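PDB 1QQH: papillomavirus transcription factor E2 from Human papillomavirus type 18, which probably regulates viral transcription, and as in other papillomavirus E2 proteins also viral DNA replication, through the N-terminal activation domain to which this fragment belongs. Local coordinates for residues 81-89 with 133-144; 56-66 with 105-114. The protein carries 1 engineered substitution. All blocks are in the same frame, centred on the assembly; numbering follows the deposited sequence.

Interaction 1: residues 81-89 with 133-144; sequences WDKTATCVS and DSMCSTSDDTVS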
loop_
_atom_site.group_PDB
_atom_site.type_symbol
_atom_site.label_atom_id
_atom_site.label_comp_id
_atom_site.label_asym_id
_atom_site.label_seq_id
_atom_site.Cartn_x
_atom_site.Cartn_y
_atom_site.Cartn_z
ATOM N N TRP A 81 1.705 13.847 -9.618
ATOM C CA TRP A 81 0.740 13.827 -8.526
ATOM C C TRP A 81 0.753 15.080 -7.667
ATOM O O TRP A 81 1.792 15.480 -7.148
ATOM C CB TRP A 81 0.972 12.602 -7.627
ATOM C CG TRP A 81 0.640 11.319 -8.295
ATOM C CD1 TRP A 81 1.473 10.551 -9.050
ATOM C CD2 TRP A 81 -0.647 10.693 -8.351
ATOM N NE1 TRP A 81 0.785 9.487 -9.580
ATOM C CE2 TRP A 81 -0.520 9.550 -9.168
ATOM C CE3 TRP A 81 -1.899 10.992 -7.794
ATOM C CZ2 TRP A 81 -1.596 8.702 -9.446
ATOM C CZ3 TRP A 81 -2.969 10.154 -8.069
ATOM C CH2 TRP A 81 -2.808 9.020 -8.890
ATOM N N ASP A 82 -0.410 15.703 -7.528
ATOM C CA ASP A 82 -0.545 16.888 -6.693
ATOM C C ASP A 82 -1.449 16.536 -5.525
ATOM O O ASP A 82 -2.247 15.608 -5.604
ATOM C CB ASP A 82 -1.138 18.062 -7.474
ATOM C CG ASP A 82 -0.151 18.667 -8.448
ATOM O OD1 ASP A 82 1.025 18.867 -8.059
ATOM O OD2 ASP A 82 -0.550 18.952 -9.597
ATOM N N LYS A 83 -1.313 17.289 -4.444
ATOM C CA LYS A 83 -2.084 17.064 -3.234
ATOM C C LYS A 83 -2.840 18.344 -2.866
ATOM O O LYS A 83 -2.261 19.432 -2.840
ATOM C CB LYS A 83 -1.117 16.656 -2.117
ATOM C CG LYS A 83 -1.685 16.585 -0.727
ATOM C CD LYS A 83 -0.572 16.262 0.256
ATOM C CE LYS A 83 -1.035 16.354 1.692
ATOM N NZ LYS A 83 0.074 16.033 2.625
ATOM N N THR A 84 -4.135 18.215 -2.604
ATOM C CA THR A 84 -4.943 19.369 -2.242
ATOM C C THR A 84 -6.063 19.002 -1.276
ATOM O O THR A 84 -6.298 17.830 -0.984
ATOM C CB THR A 84 -5.552 20.044 -3.488
ATOM O OG1 THR A 84 -6.184 21.269 -3.098
ATOM C CG2 THR A 84 -6.578 19.135 -4.146
ATOM N N ALA A 85 -6.748 20.013 -0.766
ATOM C CA ALA A 85 -7.826 19.774 0.186
ATOM C C ALA A 85 -9.181 19.631 -0.483
ATOM O O ALA A 85 -9.371 20.014 -1.638
ATOM C CB ALA A 85 -7.888 20.913 1.197
ATOM N N THR A 86 -10.121 19.060 0.253
ATOM C CA THR A 86 -11.467 18.935 -0.263
ATOM C C THR A 86 -12.184 20.172 0.246
ATOM O O THR A 86 -12.008 20.565 1.398
ATOM C CB THR A 86 -12.189 17.690 0.276
ATOM O OG1 THR A 86 -11.836 16.555 -0.520
ATOM C CG2 THR A 86 -13.696 17.889 0.228
ATOM N N CYS A 87 -12.968 20.800 -0.615
ATOM C CA CYS A 87 -13.710 21.975 -0.215
ATOM C C CYS A 87 -15.178 21.635 -0.084
ATOM O O CYS A 87 -15.757 20.972 -0.945
ATOM C CB CYS A 87 -13.520 23.097 -1.225
ATOM S SG CYS A 87 -11.854 23.757 -1.221
ATOM N N VAL A 88 -15.763 22.100 1.009
ATOM C CA VAL A 88 -17.159 21.869 1.321
ATOM C C VAL A 88 -17.965 23.159 1.185
ATOM O O VAL A 88 -17.856 24.049 2.026
ATOM C CB VAL A 88 -17.307 21.349 2.771
ATOM C CG1 VAL A 88 -18.757 21.050 3.080
ATOM C CG2 VAL A 88 -16.440 20.112 2.973
ATOM N N SER A 89 -18.773 23.258 0.135
ATOM C CA SER A 89 -19.611 24.441 -0.063
ATOM C C SER A 89 -21.068 23.996 -0.065
ATOM O O SER A 89 -21.354 22.807 0.016
ATOM C CB SER A 89 -19.305 25.102 -1.400
ATOM O OG SER A 89 -19.752 24.284 -2.468
ATOM N N ASP A 133 -19.246 30.859 0.691
ATOM C CA ASP A 133 -17.947 30.371 1.112
ATOM C C ASP A 133 -17.964 28.867 1.240
ATOM O O ASP A 133 -18.869 28.196 0.755
ATOM C CB ASP A 133 -17.539 30.982 2.452
ATOM C CG ASP A 133 -17.302 32.475 2.364
ATOM O OD1 ASP A 133 -16.563 32.910 1.450
ATOM O OD2 ASP A 133 -17.850 33.208 3.214
ATOM N N SER A 134 -16.943 28.343 1.897
ATOM C CA SER A 134 -16.832 26.916 2.106
ATOM C C SER A 134 -15.637 26.649 2.995
ATOM O O SER A 134 -14.734 27.475 3.097
ATOM C CB SER A 134 -16.647 26.198 0.771
ATOM O OG SER A 134 -15.354 26.423 0.249
ATOM N N MET A 135 -15.643 25.502 3.653
ATOM C CA MET A 135 -14.538 25.134 4.510
ATOM C C MET A 135 -13.726 24.075 3.787
ATOM O O MET A 135 -14.211 23.436 2.853
ATOM C CB MET A 135 -15.046 24.580 5.837
ATOM C CG MET A 135 -15.765 25.590 6.719
ATOM S SD MET A 135 -15.136 25.582 8.436
ATOM C CE MET A 135 -15.467 23.876 8.943
ATOM N N CYS A 136 -12.483 23.901 4.213
ATOM C CA CYS A 136 -11.599 22.909 3.622
ATOM C C CYS A 136 -10.432 22.708 4.548
ATOM O O CYS A 136 -10.152 23.553 5.391
ATOM C CB CYS A 136 -11.069 23.369 2.258
ATOM S SG CYS A 136 -11.535 25.046 1.749
ATOM N N SER A 137 -9.763 21.576 4.401
ATOM C CA SER A 137 -8.594 21.288 5.205
ATOM C C SER A 137 -7.533 22.284 4.748
ATOM O O SER A 137 -7.728 23.004 3.764
ATOM C CB SER A 137 -8.115 19.863 4.941
ATOM O OG SER A 137 -6.931 19.577 5.665
ATOM N N THR A 138 -6.416 22.330 5.458
ATOM C CA THR A 138 -5.330 23.234 5.103
ATOM C C THR A 138 -4.336 22.545 4.156
ATOM O O THR A 138 -3.386 23.164 3.687
ATOM C CB THR A 138 -4.590 23.713 6.366
ATOM O OG1 THR A 138 -4.148 22.579 7.119
ATOM C CG2 THR A 138 -5.509 24.541 7.236
ATOM N N SER A 139 -4.574 21.267 3.872
ATOM C CA SER A 139 -3.716 20.488 2.983
ATOM C C SER A 139 -3.398 21.167 1.653
ATOM O O SER A 139 -4.285 21.726 0.998
ATOM C CB SER A 139 -4.356 19.127 2.676
ATOM O OG SER A 139 -4.445 18.313 3.832
ATOM N N ASP A 140 -2.125 21.107 1.263
ATOM C CA ASP A 140 -1.671 21.667 -0.007
ATOM C C ASP A 140 -0.593 20.737 -0.575
ATOM O O ASP A 140 -0.393 19.639 -0.054
ATOM C CB ASP A 140 -1.143 23.099 0.176
ATOM C CG ASP A 140 0.107 23.171 1.041
ATOM O OD1 ASP A 140 0.551 22.121 1.562
ATOM O OD2 ASP A 140 0.647 24.298 1.200
ATOM N N ASP A 141 0.093 21.159 -1.635
ATOM C CA ASP A 141 1.130 20.327 -2.249
ATOM C C ASP A 141 2.210 19.834 -1.284
ATOM O O ASP A 141 2.934 18.891 -1.595
ATOM C CB ASP A 141 1.803 21.064 -3.409
ATOM C CG ASP A 141 0.934 21.120 -4.650
ATOM O OD1 ASP A 141 0.221 20.132 -4.932
ATOM O OD2 ASP A 141 0.978 22.149 -5.356
ATOM N N THR A 142 2.316 20.472 -0.124
ATOM C CA THR A 142 3.309 20.092 0.874
ATOM C C THR A 142 3.110 18.655 1.354
ATOM O O THR A 142 1.979 18.214 1.574
ATOM C CB THR A 142 3.245 21.022 2.110
ATOM O OG1 THR A 142 3.520 22.369 1.710
ATOM C CG2 THR A 142 4.261 20.594 3.159
ATOM N N VAL A 143 4.220 17.935 1.512
ATOM C CA VAL A 143 4.194 16.558 1.990
ATOM C C VAL A 143 4.007 16.571 3.505
ATOM O O VAL A 143 4.503 17.469 4.191
ATOM C CB VAL A 143 5.514 15.823 1.658
ATOM C CG1 VAL A 143 5.504 14.419 2.252
ATOM C CG2 VAL A 143 5.699 15.750 0.156
ATOM N N SER A 144 3.286 15.580 4.021
ATOM C CA SER A 144 3.037 15.477 5.456
ATOM C C SER A 144 4.271 15.008 6.220
ATOM O O SER A 144 4.630 15.676 7.213
ATOM C CB SER A 144 1.874 14.519 5.728
ATOM O OG SER A 144 0.651 15.065 5.267
ATOM O OXT SER A 144 4.855 13.975 5.829
HETATM O O HOH W 1 -10.881 18.980 3.063
#

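Interaction 2: residues 56-66 with 105-114; sequences FDGNKDNCMTY and IEFKSECEKY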
loop_
_atom_site.group_PDB
_atom_site.type_symbol
_atom_site.label_atom_id
_atom_site.label_comp_id
_atom_site.label_asym_id
_atom_site.label_seq_id
_atom_site.Cartn_x
_atom_site.Cartn_y
_atom_site.Cartn_z
ATOM N N PHE A 56 -31.811 17.954 4.116
ATOM C CA PHE A 56 -32.673 18.351 3.011
ATOM C C PHE A 56 -34.004 18.847 3.533
ATOM O O PHE A 56 -34.581 18.261 4.448
ATOM C CB PHE A 56 -32.867 17.183 2.052
ATOM C CG PHE A 56 -31.583 16.668 1.485
ATOM C CD1 PHE A 56 -30.994 15.517 1.993
ATOM C CD2 PHE A 56 -30.932 17.367 0.471
ATOM C CE1 PHE A 56 -29.775 15.069 1.507
ATOM C CE2 PHE A 56 -29.713 16.931 -0.023
ATOM C CZ PHE A 56 -29.132 15.776 0.498
ATOM N N ASP A 57 -34.481 19.935 2.940
ATOM C CA ASP A 57 -35.731 20.557 3.357
ATOM C C ASP A 57 -35.441 21.082 4.758
ATOM O O ASP A 57 -34.284 21.096 5.181
ATOM C CB ASP A 57 -36.864 19.530 3.394
ATOM C CG ASP A 57 -36.950 18.709 2.116
ATOM O OD1 ASP A 57 -37.055 19.305 1.021
ATOM O OD2 ASP A 57 -36.915 17.462 2.208
ATOM N N GLY A 58 -36.469 21.515 5.475
ATOM C CA GLY A 58 -36.242 22.023 6.816
ATOM C C GLY A 58 -36.415 20.933 7.856
ATOM O O GLY A 58 -37.202 21.082 8.795
ATOM N N ASN A 59 -35.670 19.841 7.705
ATOM C CA ASN A 59 -35.790 18.724 8.633
ATOM C C ASN A 59 -34.459 18.094 9.028
ATOM O O ASN A 59 -33.668 17.707 8.168
ATOM C CB ASN A 59 -36.706 17.659 8.021
ATOM C CG ASN A 59 -36.830 16.424 8.887
ATOM O OD1 ASN A 59 -37.158 16.509 10.072
ATOM N ND2 ASN A 59 -36.578 15.265 8.297
ATOM N N LYS A 60 -34.219 17.993 10.334
ATOM C CA LYS A 60 -32.991 17.392 10.846
ATOM C C LYS A 60 -32.964 15.904 10.510
ATOM O O LYS A 60 -31.896 15.306 10.388
ATOM C CB LYS A 60 -32.878 17.589 12.361
ATOM C CG LYS A 60 -32.746 19.044 12.794
ATOM C CD LYS A 60 -31.537 19.718 12.153
ATOM C CE LYS A 60 -31.451 21.192 12.535
ATOM N NZ LYS A 60 -30.290 21.871 11.894
ATOM N N ASP A 61 -34.142 15.305 10.376
ATOM C CA ASP A 61 -34.226 13.898 10.007
ATOM C C ASP A 61 -33.963 13.903 8.508
ATOM O O ASP A 61 -33.902 14.975 7.902
ATOM C CB ASP A 61 -35.626 13.340 10.287
ATOM C CG ASP A 61 -36.012 13.432 11.756
ATOM O OD1 ASP A 61 -35.324 12.808 12.597
ATOM O OD2 ASP A 61 -37.005 14.128 12.068
ATOM N N ASN A 62 -33.809 12.729 7.903
ATOM C CA ASN A 62 -33.547 12.673 6.467
ATOM C C ASN A 62 -32.166 13.298 6.215
ATOM O O ASN A 62 -31.898 13.850 5.150
ATOM C CB ASN A 62 -34.660 13.439 5.722
ATOM C CG ASN A 62 -34.394 13.589 4.232
ATOM O OD1 ASN A 62 -33.925 12.660 3.574
ATOM N ND2 ASN A 62 -34.713 14.759 3.693
ATOM N N CYS A 63 -31.294 13.188 7.214
ATOM C CA CYS A 63 -29.943 13.741 7.147
ATOM C C CYS A 63 -28.909 12.863 6.434
ATOM O O CYS A 63 -28.488 11.835 6.963
ATOM C CB CYS A 63 -29.450 14.041 8.564
ATOM S SG CYS A 63 -27.691 14.469 8.681
ATOM N N MET A 64 -28.489 13.282 5.243
ATOM C CA MET A 64 -27.485 12.542 4.487
ATOM C C MET A 64 -26.068 12.905 4.920
ATOM O O MET A 64 -25.779 14.053 5.262
ATOM C CB MET A 64 -27.632 12.809 2.988
ATOM C CG MET A 64 -28.635 11.899 2.295
ATOM S SD MET A 64 -28.112 10.162 2.336
ATOM C CE MET A 64 -27.529 9.927 0.624
ATOM N N THR A 65 -25.187 11.912 4.902
ATOM C CA THR A 65 -23.800 12.117 5.279
ATOM C C THR A 65 -22.880 11.867 4.096
ATOM O O THR A 65 -23.136 10.986 3.277
ATOM C CB THR A 65 -23.390 11.183 6.432
ATOM O OG1 THR A 65 -24.044 11.597 7.636
ATOM C CG2 THR A 65 -21.891 11.240 6.654
ATOM N N TYR A 66 -21.824 12.672 3.999
ATOM C CA TYR A 66 -20.834 12.531 2.941
ATOM C C TYR A 66 -19.449 12.675 3.526
ATOM O O TYR A 66 -19.275 13.234 4.610
ATOM C CB TYR A 66 -21.014 13.578 1.852
ATOM C CG TYR A 66 -22.392 13.592 1.277
ATOM C CD1 TYR A 66 -23.410 14.324 1.890
ATOM C CD2 TYR A 66 -22.706 12.829 0.158
ATOM C CE1 TYR A 66 -24.692 14.292 1.414
ATOM C CE2 TYR A 66 -24.005 12.791 -0.331
ATOM C CZ TYR A 66 -24.987 13.525 0.311
ATOM O OH TYR A 66 -26.276 13.482 -0.125
ATOM N N ILE A 105 -19.324 15.549 -5.846
ATOM C CA ILE A 105 -20.640 15.406 -5.225
ATOM C C ILE A 105 -21.346 16.749 -5.366
ATOM O O ILE A 105 -20.839 17.776 -4.922
ATOM C CB ILE A 105 -20.588 15.043 -3.732
ATOM C CG1 ILE A 105 -20.193 13.574 -3.561
ATOM C CG2 ILE A 105 -21.958 15.248 -3.115
ATOM C CD1 ILE A 105 -20.412 13.026 -2.174
ATOM N N GLU A 106 -22.503 16.734 -6.018
ATOM C CA GLU A 106 -23.297 17.936 -6.225
ATOM C C GLU A 106 -24.525 17.781 -5.338
ATOM O O GLU A 106 -25.315 16.848 -5.509
ATOM C CB GLU A 106 -23.704 18.042 -7.693
ATOM C CG GLU A 106 -22.526 18.210 -8.648
ATOM C CD GLU A 106 -22.114 19.662 -8.821
ATOM O OE1 GLU A 106 -22.513 20.503 -7.988
ATOM O OE2 GLU A 106 -21.385 19.969 -9.790
ATOM N N PHE A 107 -24.673 18.685 -4.379
ATOM C CA PHE A 107 -25.790 18.626 -3.453
ATOM C C PHE A 107 -27.141 18.936 -4.094
ATOM O O PHE A 107 -28.178 18.568 -3.547
ATOM C CB PHE A 107 -25.527 19.555 -2.263
ATOM C CG PHE A 107 -24.424 19.066 -1.341
ATOM C CD1 PHE A 107 -23.670 19.970 -0.591
ATOM C CD2 PHE A 107 -24.158 17.701 -1.207
ATOM C CE1 PHE A 107 -22.667 19.527 0.282
ATOM C CE2 PHE A 107 -23.159 17.249 -0.339
ATOM C CZ PHE A 107 -22.410 18.168 0.408
ATOM N N LYS A 108 -27.141 19.603 -5.246
ATOM C CA LYS A 108 -28.403 19.903 -5.906
ATOM C C LYS A 108 -28.977 18.622 -6.491
ATOM O O LYS A 108 -30.169 18.353 -6.378
ATOM C CB LYS A 108 -28.228 20.922 -7.025
ATOM C CG LYS A 108 -29.532 21.185 -7.767
ATOM C CD LYS A 108 -29.414 22.304 -8.790
ATOM C CE LYS A 108 -30.773 22.613 -9.419
ATOM N NZ LYS A 108 -30.701 23.656 -10.481
ATOM N N SER A 109 -28.119 17.826 -7.110
ATOM C CA SER A 109 -28.562 16.580 -7.703
ATOM C C SER A 109 -28.939 15.635 -6.573
ATOM O O SER A 109 -29.819 14.790 -6.710
ATOM C CB SER A 109 -27.442 15.968 -8.550
ATOM O OG SER A 109 -26.666 15.062 -7.786
ATOM N N GLU A 110 -28.269 15.795 -5.445
ATOM C CA GLU A 110 -28.516 14.962 -4.283
ATOM C C GLU A 110 -29.855 15.294 -3.629
ATOM O O GLU A 110 -30.496 14.427 -3.032
ATOM C CB GLU A 110 -27.401 15.171 -3.276
ATOM C CG GLU A 110 -27.190 14.025 -2.360
ATOM C CD GLU A 110 -26.517 12.840 -3.030
ATOM O OE1 GLU A 110 -26.014 12.975 -4.166
ATOM O OE2 GLU A 110 -26.483 11.767 -2.404
ATOM N N CYS A 111 -30.268 16.552 -3.734
ATOM C CA CYS A 111 -31.528 16.987 -3.146
ATOM C C CYS A 111 -32.680 16.475 -4.003
ATOM O O CYS A 111 -33.790 16.259 -3.514
ATOM C CB CYS A 111 -31.581 18.509 -3.069
ATOM S SG CYS A 111 -32.943 19.146 -2.056
ATOM N N GLU A 112 -32.406 16.284 -5.289
ATOM C CA GLU A 112 -33.410 15.781 -6.207
ATOM C C GLU A 112 -33.721 14.329 -5.855
ATOM O O GLU A 112 -34.750 13.790 -6.259
ATOM C CB GLU A 112 -32.904 15.893 -7.647
ATOM C CG GLU A 112 -32.511 17.311 -8.019
ATOM C CD GLU A 112 -31.981 17.433 -9.431
ATOM O OE1 GLU A 112 -31.174 16.577 -9.853
ATOM O OE2 GLU A 112 -32.367 18.399 -10.120
ATOM N N LYS A 113 -32.834 13.706 -5.086
ATOM C CA LYS A 113 -33.023 12.325 -4.667
ATOM C C LYS A 113 -33.811 12.263 -3.366
ATOM O O LYS A 113 -34.550 11.310 -3.127
ATOM C CB LYS A 113 -31.678 11.636 -4.457
ATOM C CG LYS A 113 -30.786 11.586 -5.674
ATOM C CD LYS A 113 -29.534 10.789 -5.356
ATOM C CE LYS A 113 -28.529 10.840 -6.489
ATOM N NZ LYS A 113 -27.352 9.997 -6.176
ATOM N N TYR A 114 -33.637 13.271 -2.516
ATOM C CA TYR A 114 -34.343 13.324 -1.239
ATOM C C TYR A 114 -34.568 14.769 -0.838
ATOM O O TYR A 114 -33.624 15.462 -0.482
ATOM C CB TYR A 114 -33.535 12.632 -0.139
ATOM C CG TYR A 114 -32.369 11.795 -0.614
ATOM C CD1 TYR A 114 -31.146 12.377 -0.925
ATOM C CD2 TYR A 114 -32.484 10.412 -0.729
ATOM C CE1 TYR A 114 -30.059 11.595 -1.337
ATOM C CE2 TYR A 114 -31.410 9.622 -1.139
ATOM C CZ TYR A 114 -30.202 10.217 -1.442
ATOM O OH TYR A 114 -29.144 9.430 -1.844
#

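Interaction 1: residues 81-89 with 133-144
Lys83 runs its extended side chain along the carbonyl side of the C-terminal tail and delivers its ammonium to two oxygens there. CG stands anti to the backbone N (chi1 171°) and every later bond is also extended, which carries NZ past Asp140 to Ser144 OG at 2.9 Å. The same NZ gives a second bond, of 3.1 Å, to Thr142 O in the plane of that carbonyl. Glu25 adds a salt bridge to this ammonium and also accepts from the backbone N of Ser144, so the chain end is gathered round one charge pair. Just before Thr142, Asp141 turns its carboxylate to the strand: OD1, met almost along its C-O bond, accepts from Lys83 N at 3.3 Å. The carboxylate of Asp82 lies close by, its plane turned 44° from that of Asp141, and Asp82 OD1 comes within 3.5 Å of Asp141 OD1.

Midway, Ala85 points its methyl at the tail and rests on Ser137 O, with CB 3.3 Å from the oxygen. A water bridges the chains just beyond, lying between Thr86 O and Ser137 N and accepting from the latter. Then 87-89 runs antiparallel to the weakly bonded strand 134-136, the pairing resting on a straight bond of 2.8 Å from Val88 N to Met135 O. Cys87 and Cys136 face each other on one side of this ribbon, SG to SG 3.3 Å, too far apart for a disulfide in this model; Val88 projects from the other side onto Val122 and Phe124.

The chemistry thus changes along the seam, from strand pairing through a water bridge to a lysine that hydrogen-bonds the tail while paired with Glu25. With two acidic side chains so close, one of them may have a raised pKa.

Interaction 2: residues 56-66 with 105-114
Tyr66 lies between Ile105, Phe107 and Glu110, with the three meeting different parts of its ring. Phe107 CE2 sits over one face, 3.7 Å from Tyr66 CD1 and offset toward the rim, the two ring planes 52° apart. Ile105 brings its CD1 methyl obliquely to Tyr66 CD2, whereas the carboxylate of Glu110 arrives at the ring edge, its plane turned 82° from the ring.

Phe56 inserts alongside the other end of the helix. Its closest approach is from CG to Tyr114 O, 3.1 Å and oblique to the ring. The ring passes CE2 within 3.6 Å of Cys111 CA and brings CD2 to 3.7 Å from Cys111 SG, an oblique sulfur-aromatic contact. The Tyr114 ring approaches Phe56 obliquely too, and in turn carries Met64: the sulfur SD stands 4.7 Å from the Tyr114 ring centroid, a Met-aromatic contact. The Met64 chain is bent at chi2 (-64°) and again at chi3, which brings SD and CE to that ring.

The start of the helix is secured by Glu106, its N-cap residue, which receives Ser109 OG and Glu110 N at its carbonyl oxygen, while its carboxylate forms a salt bridge with Arg91.

Farther out, Phe107 packs on Val54 of strand 45-56, Val122 of strand 120-124 and Leu93 of strand 92-97; Phe56 and Cys111 share Trp120. Phe107 thus seats the helix start against side chains of three strands, beside the loop joining strands 45-56 and 63-75.

From helix 3-19 the chain enters the sheet; the end of strand 45-56, the turn 57-62 and the start of strand 63-75 form the first side of interaction 2. It next runs through strand 81-89, the first side of interaction 1, before strand 105-106 and helix 107-111 return to 56-66 and close the first loop. Strands 120-124 and 127-128 follow, and the tail 133-144 closes the second loop on 81-89. Because the segments alternate, the contacts cross rather than nest. Their centres are about 24 Å apart, yet Ser89 O packs against Phe107 CE1. Together they tie a short helix and the C-terminal tail to neighbouring strands of one antiparallel sheet.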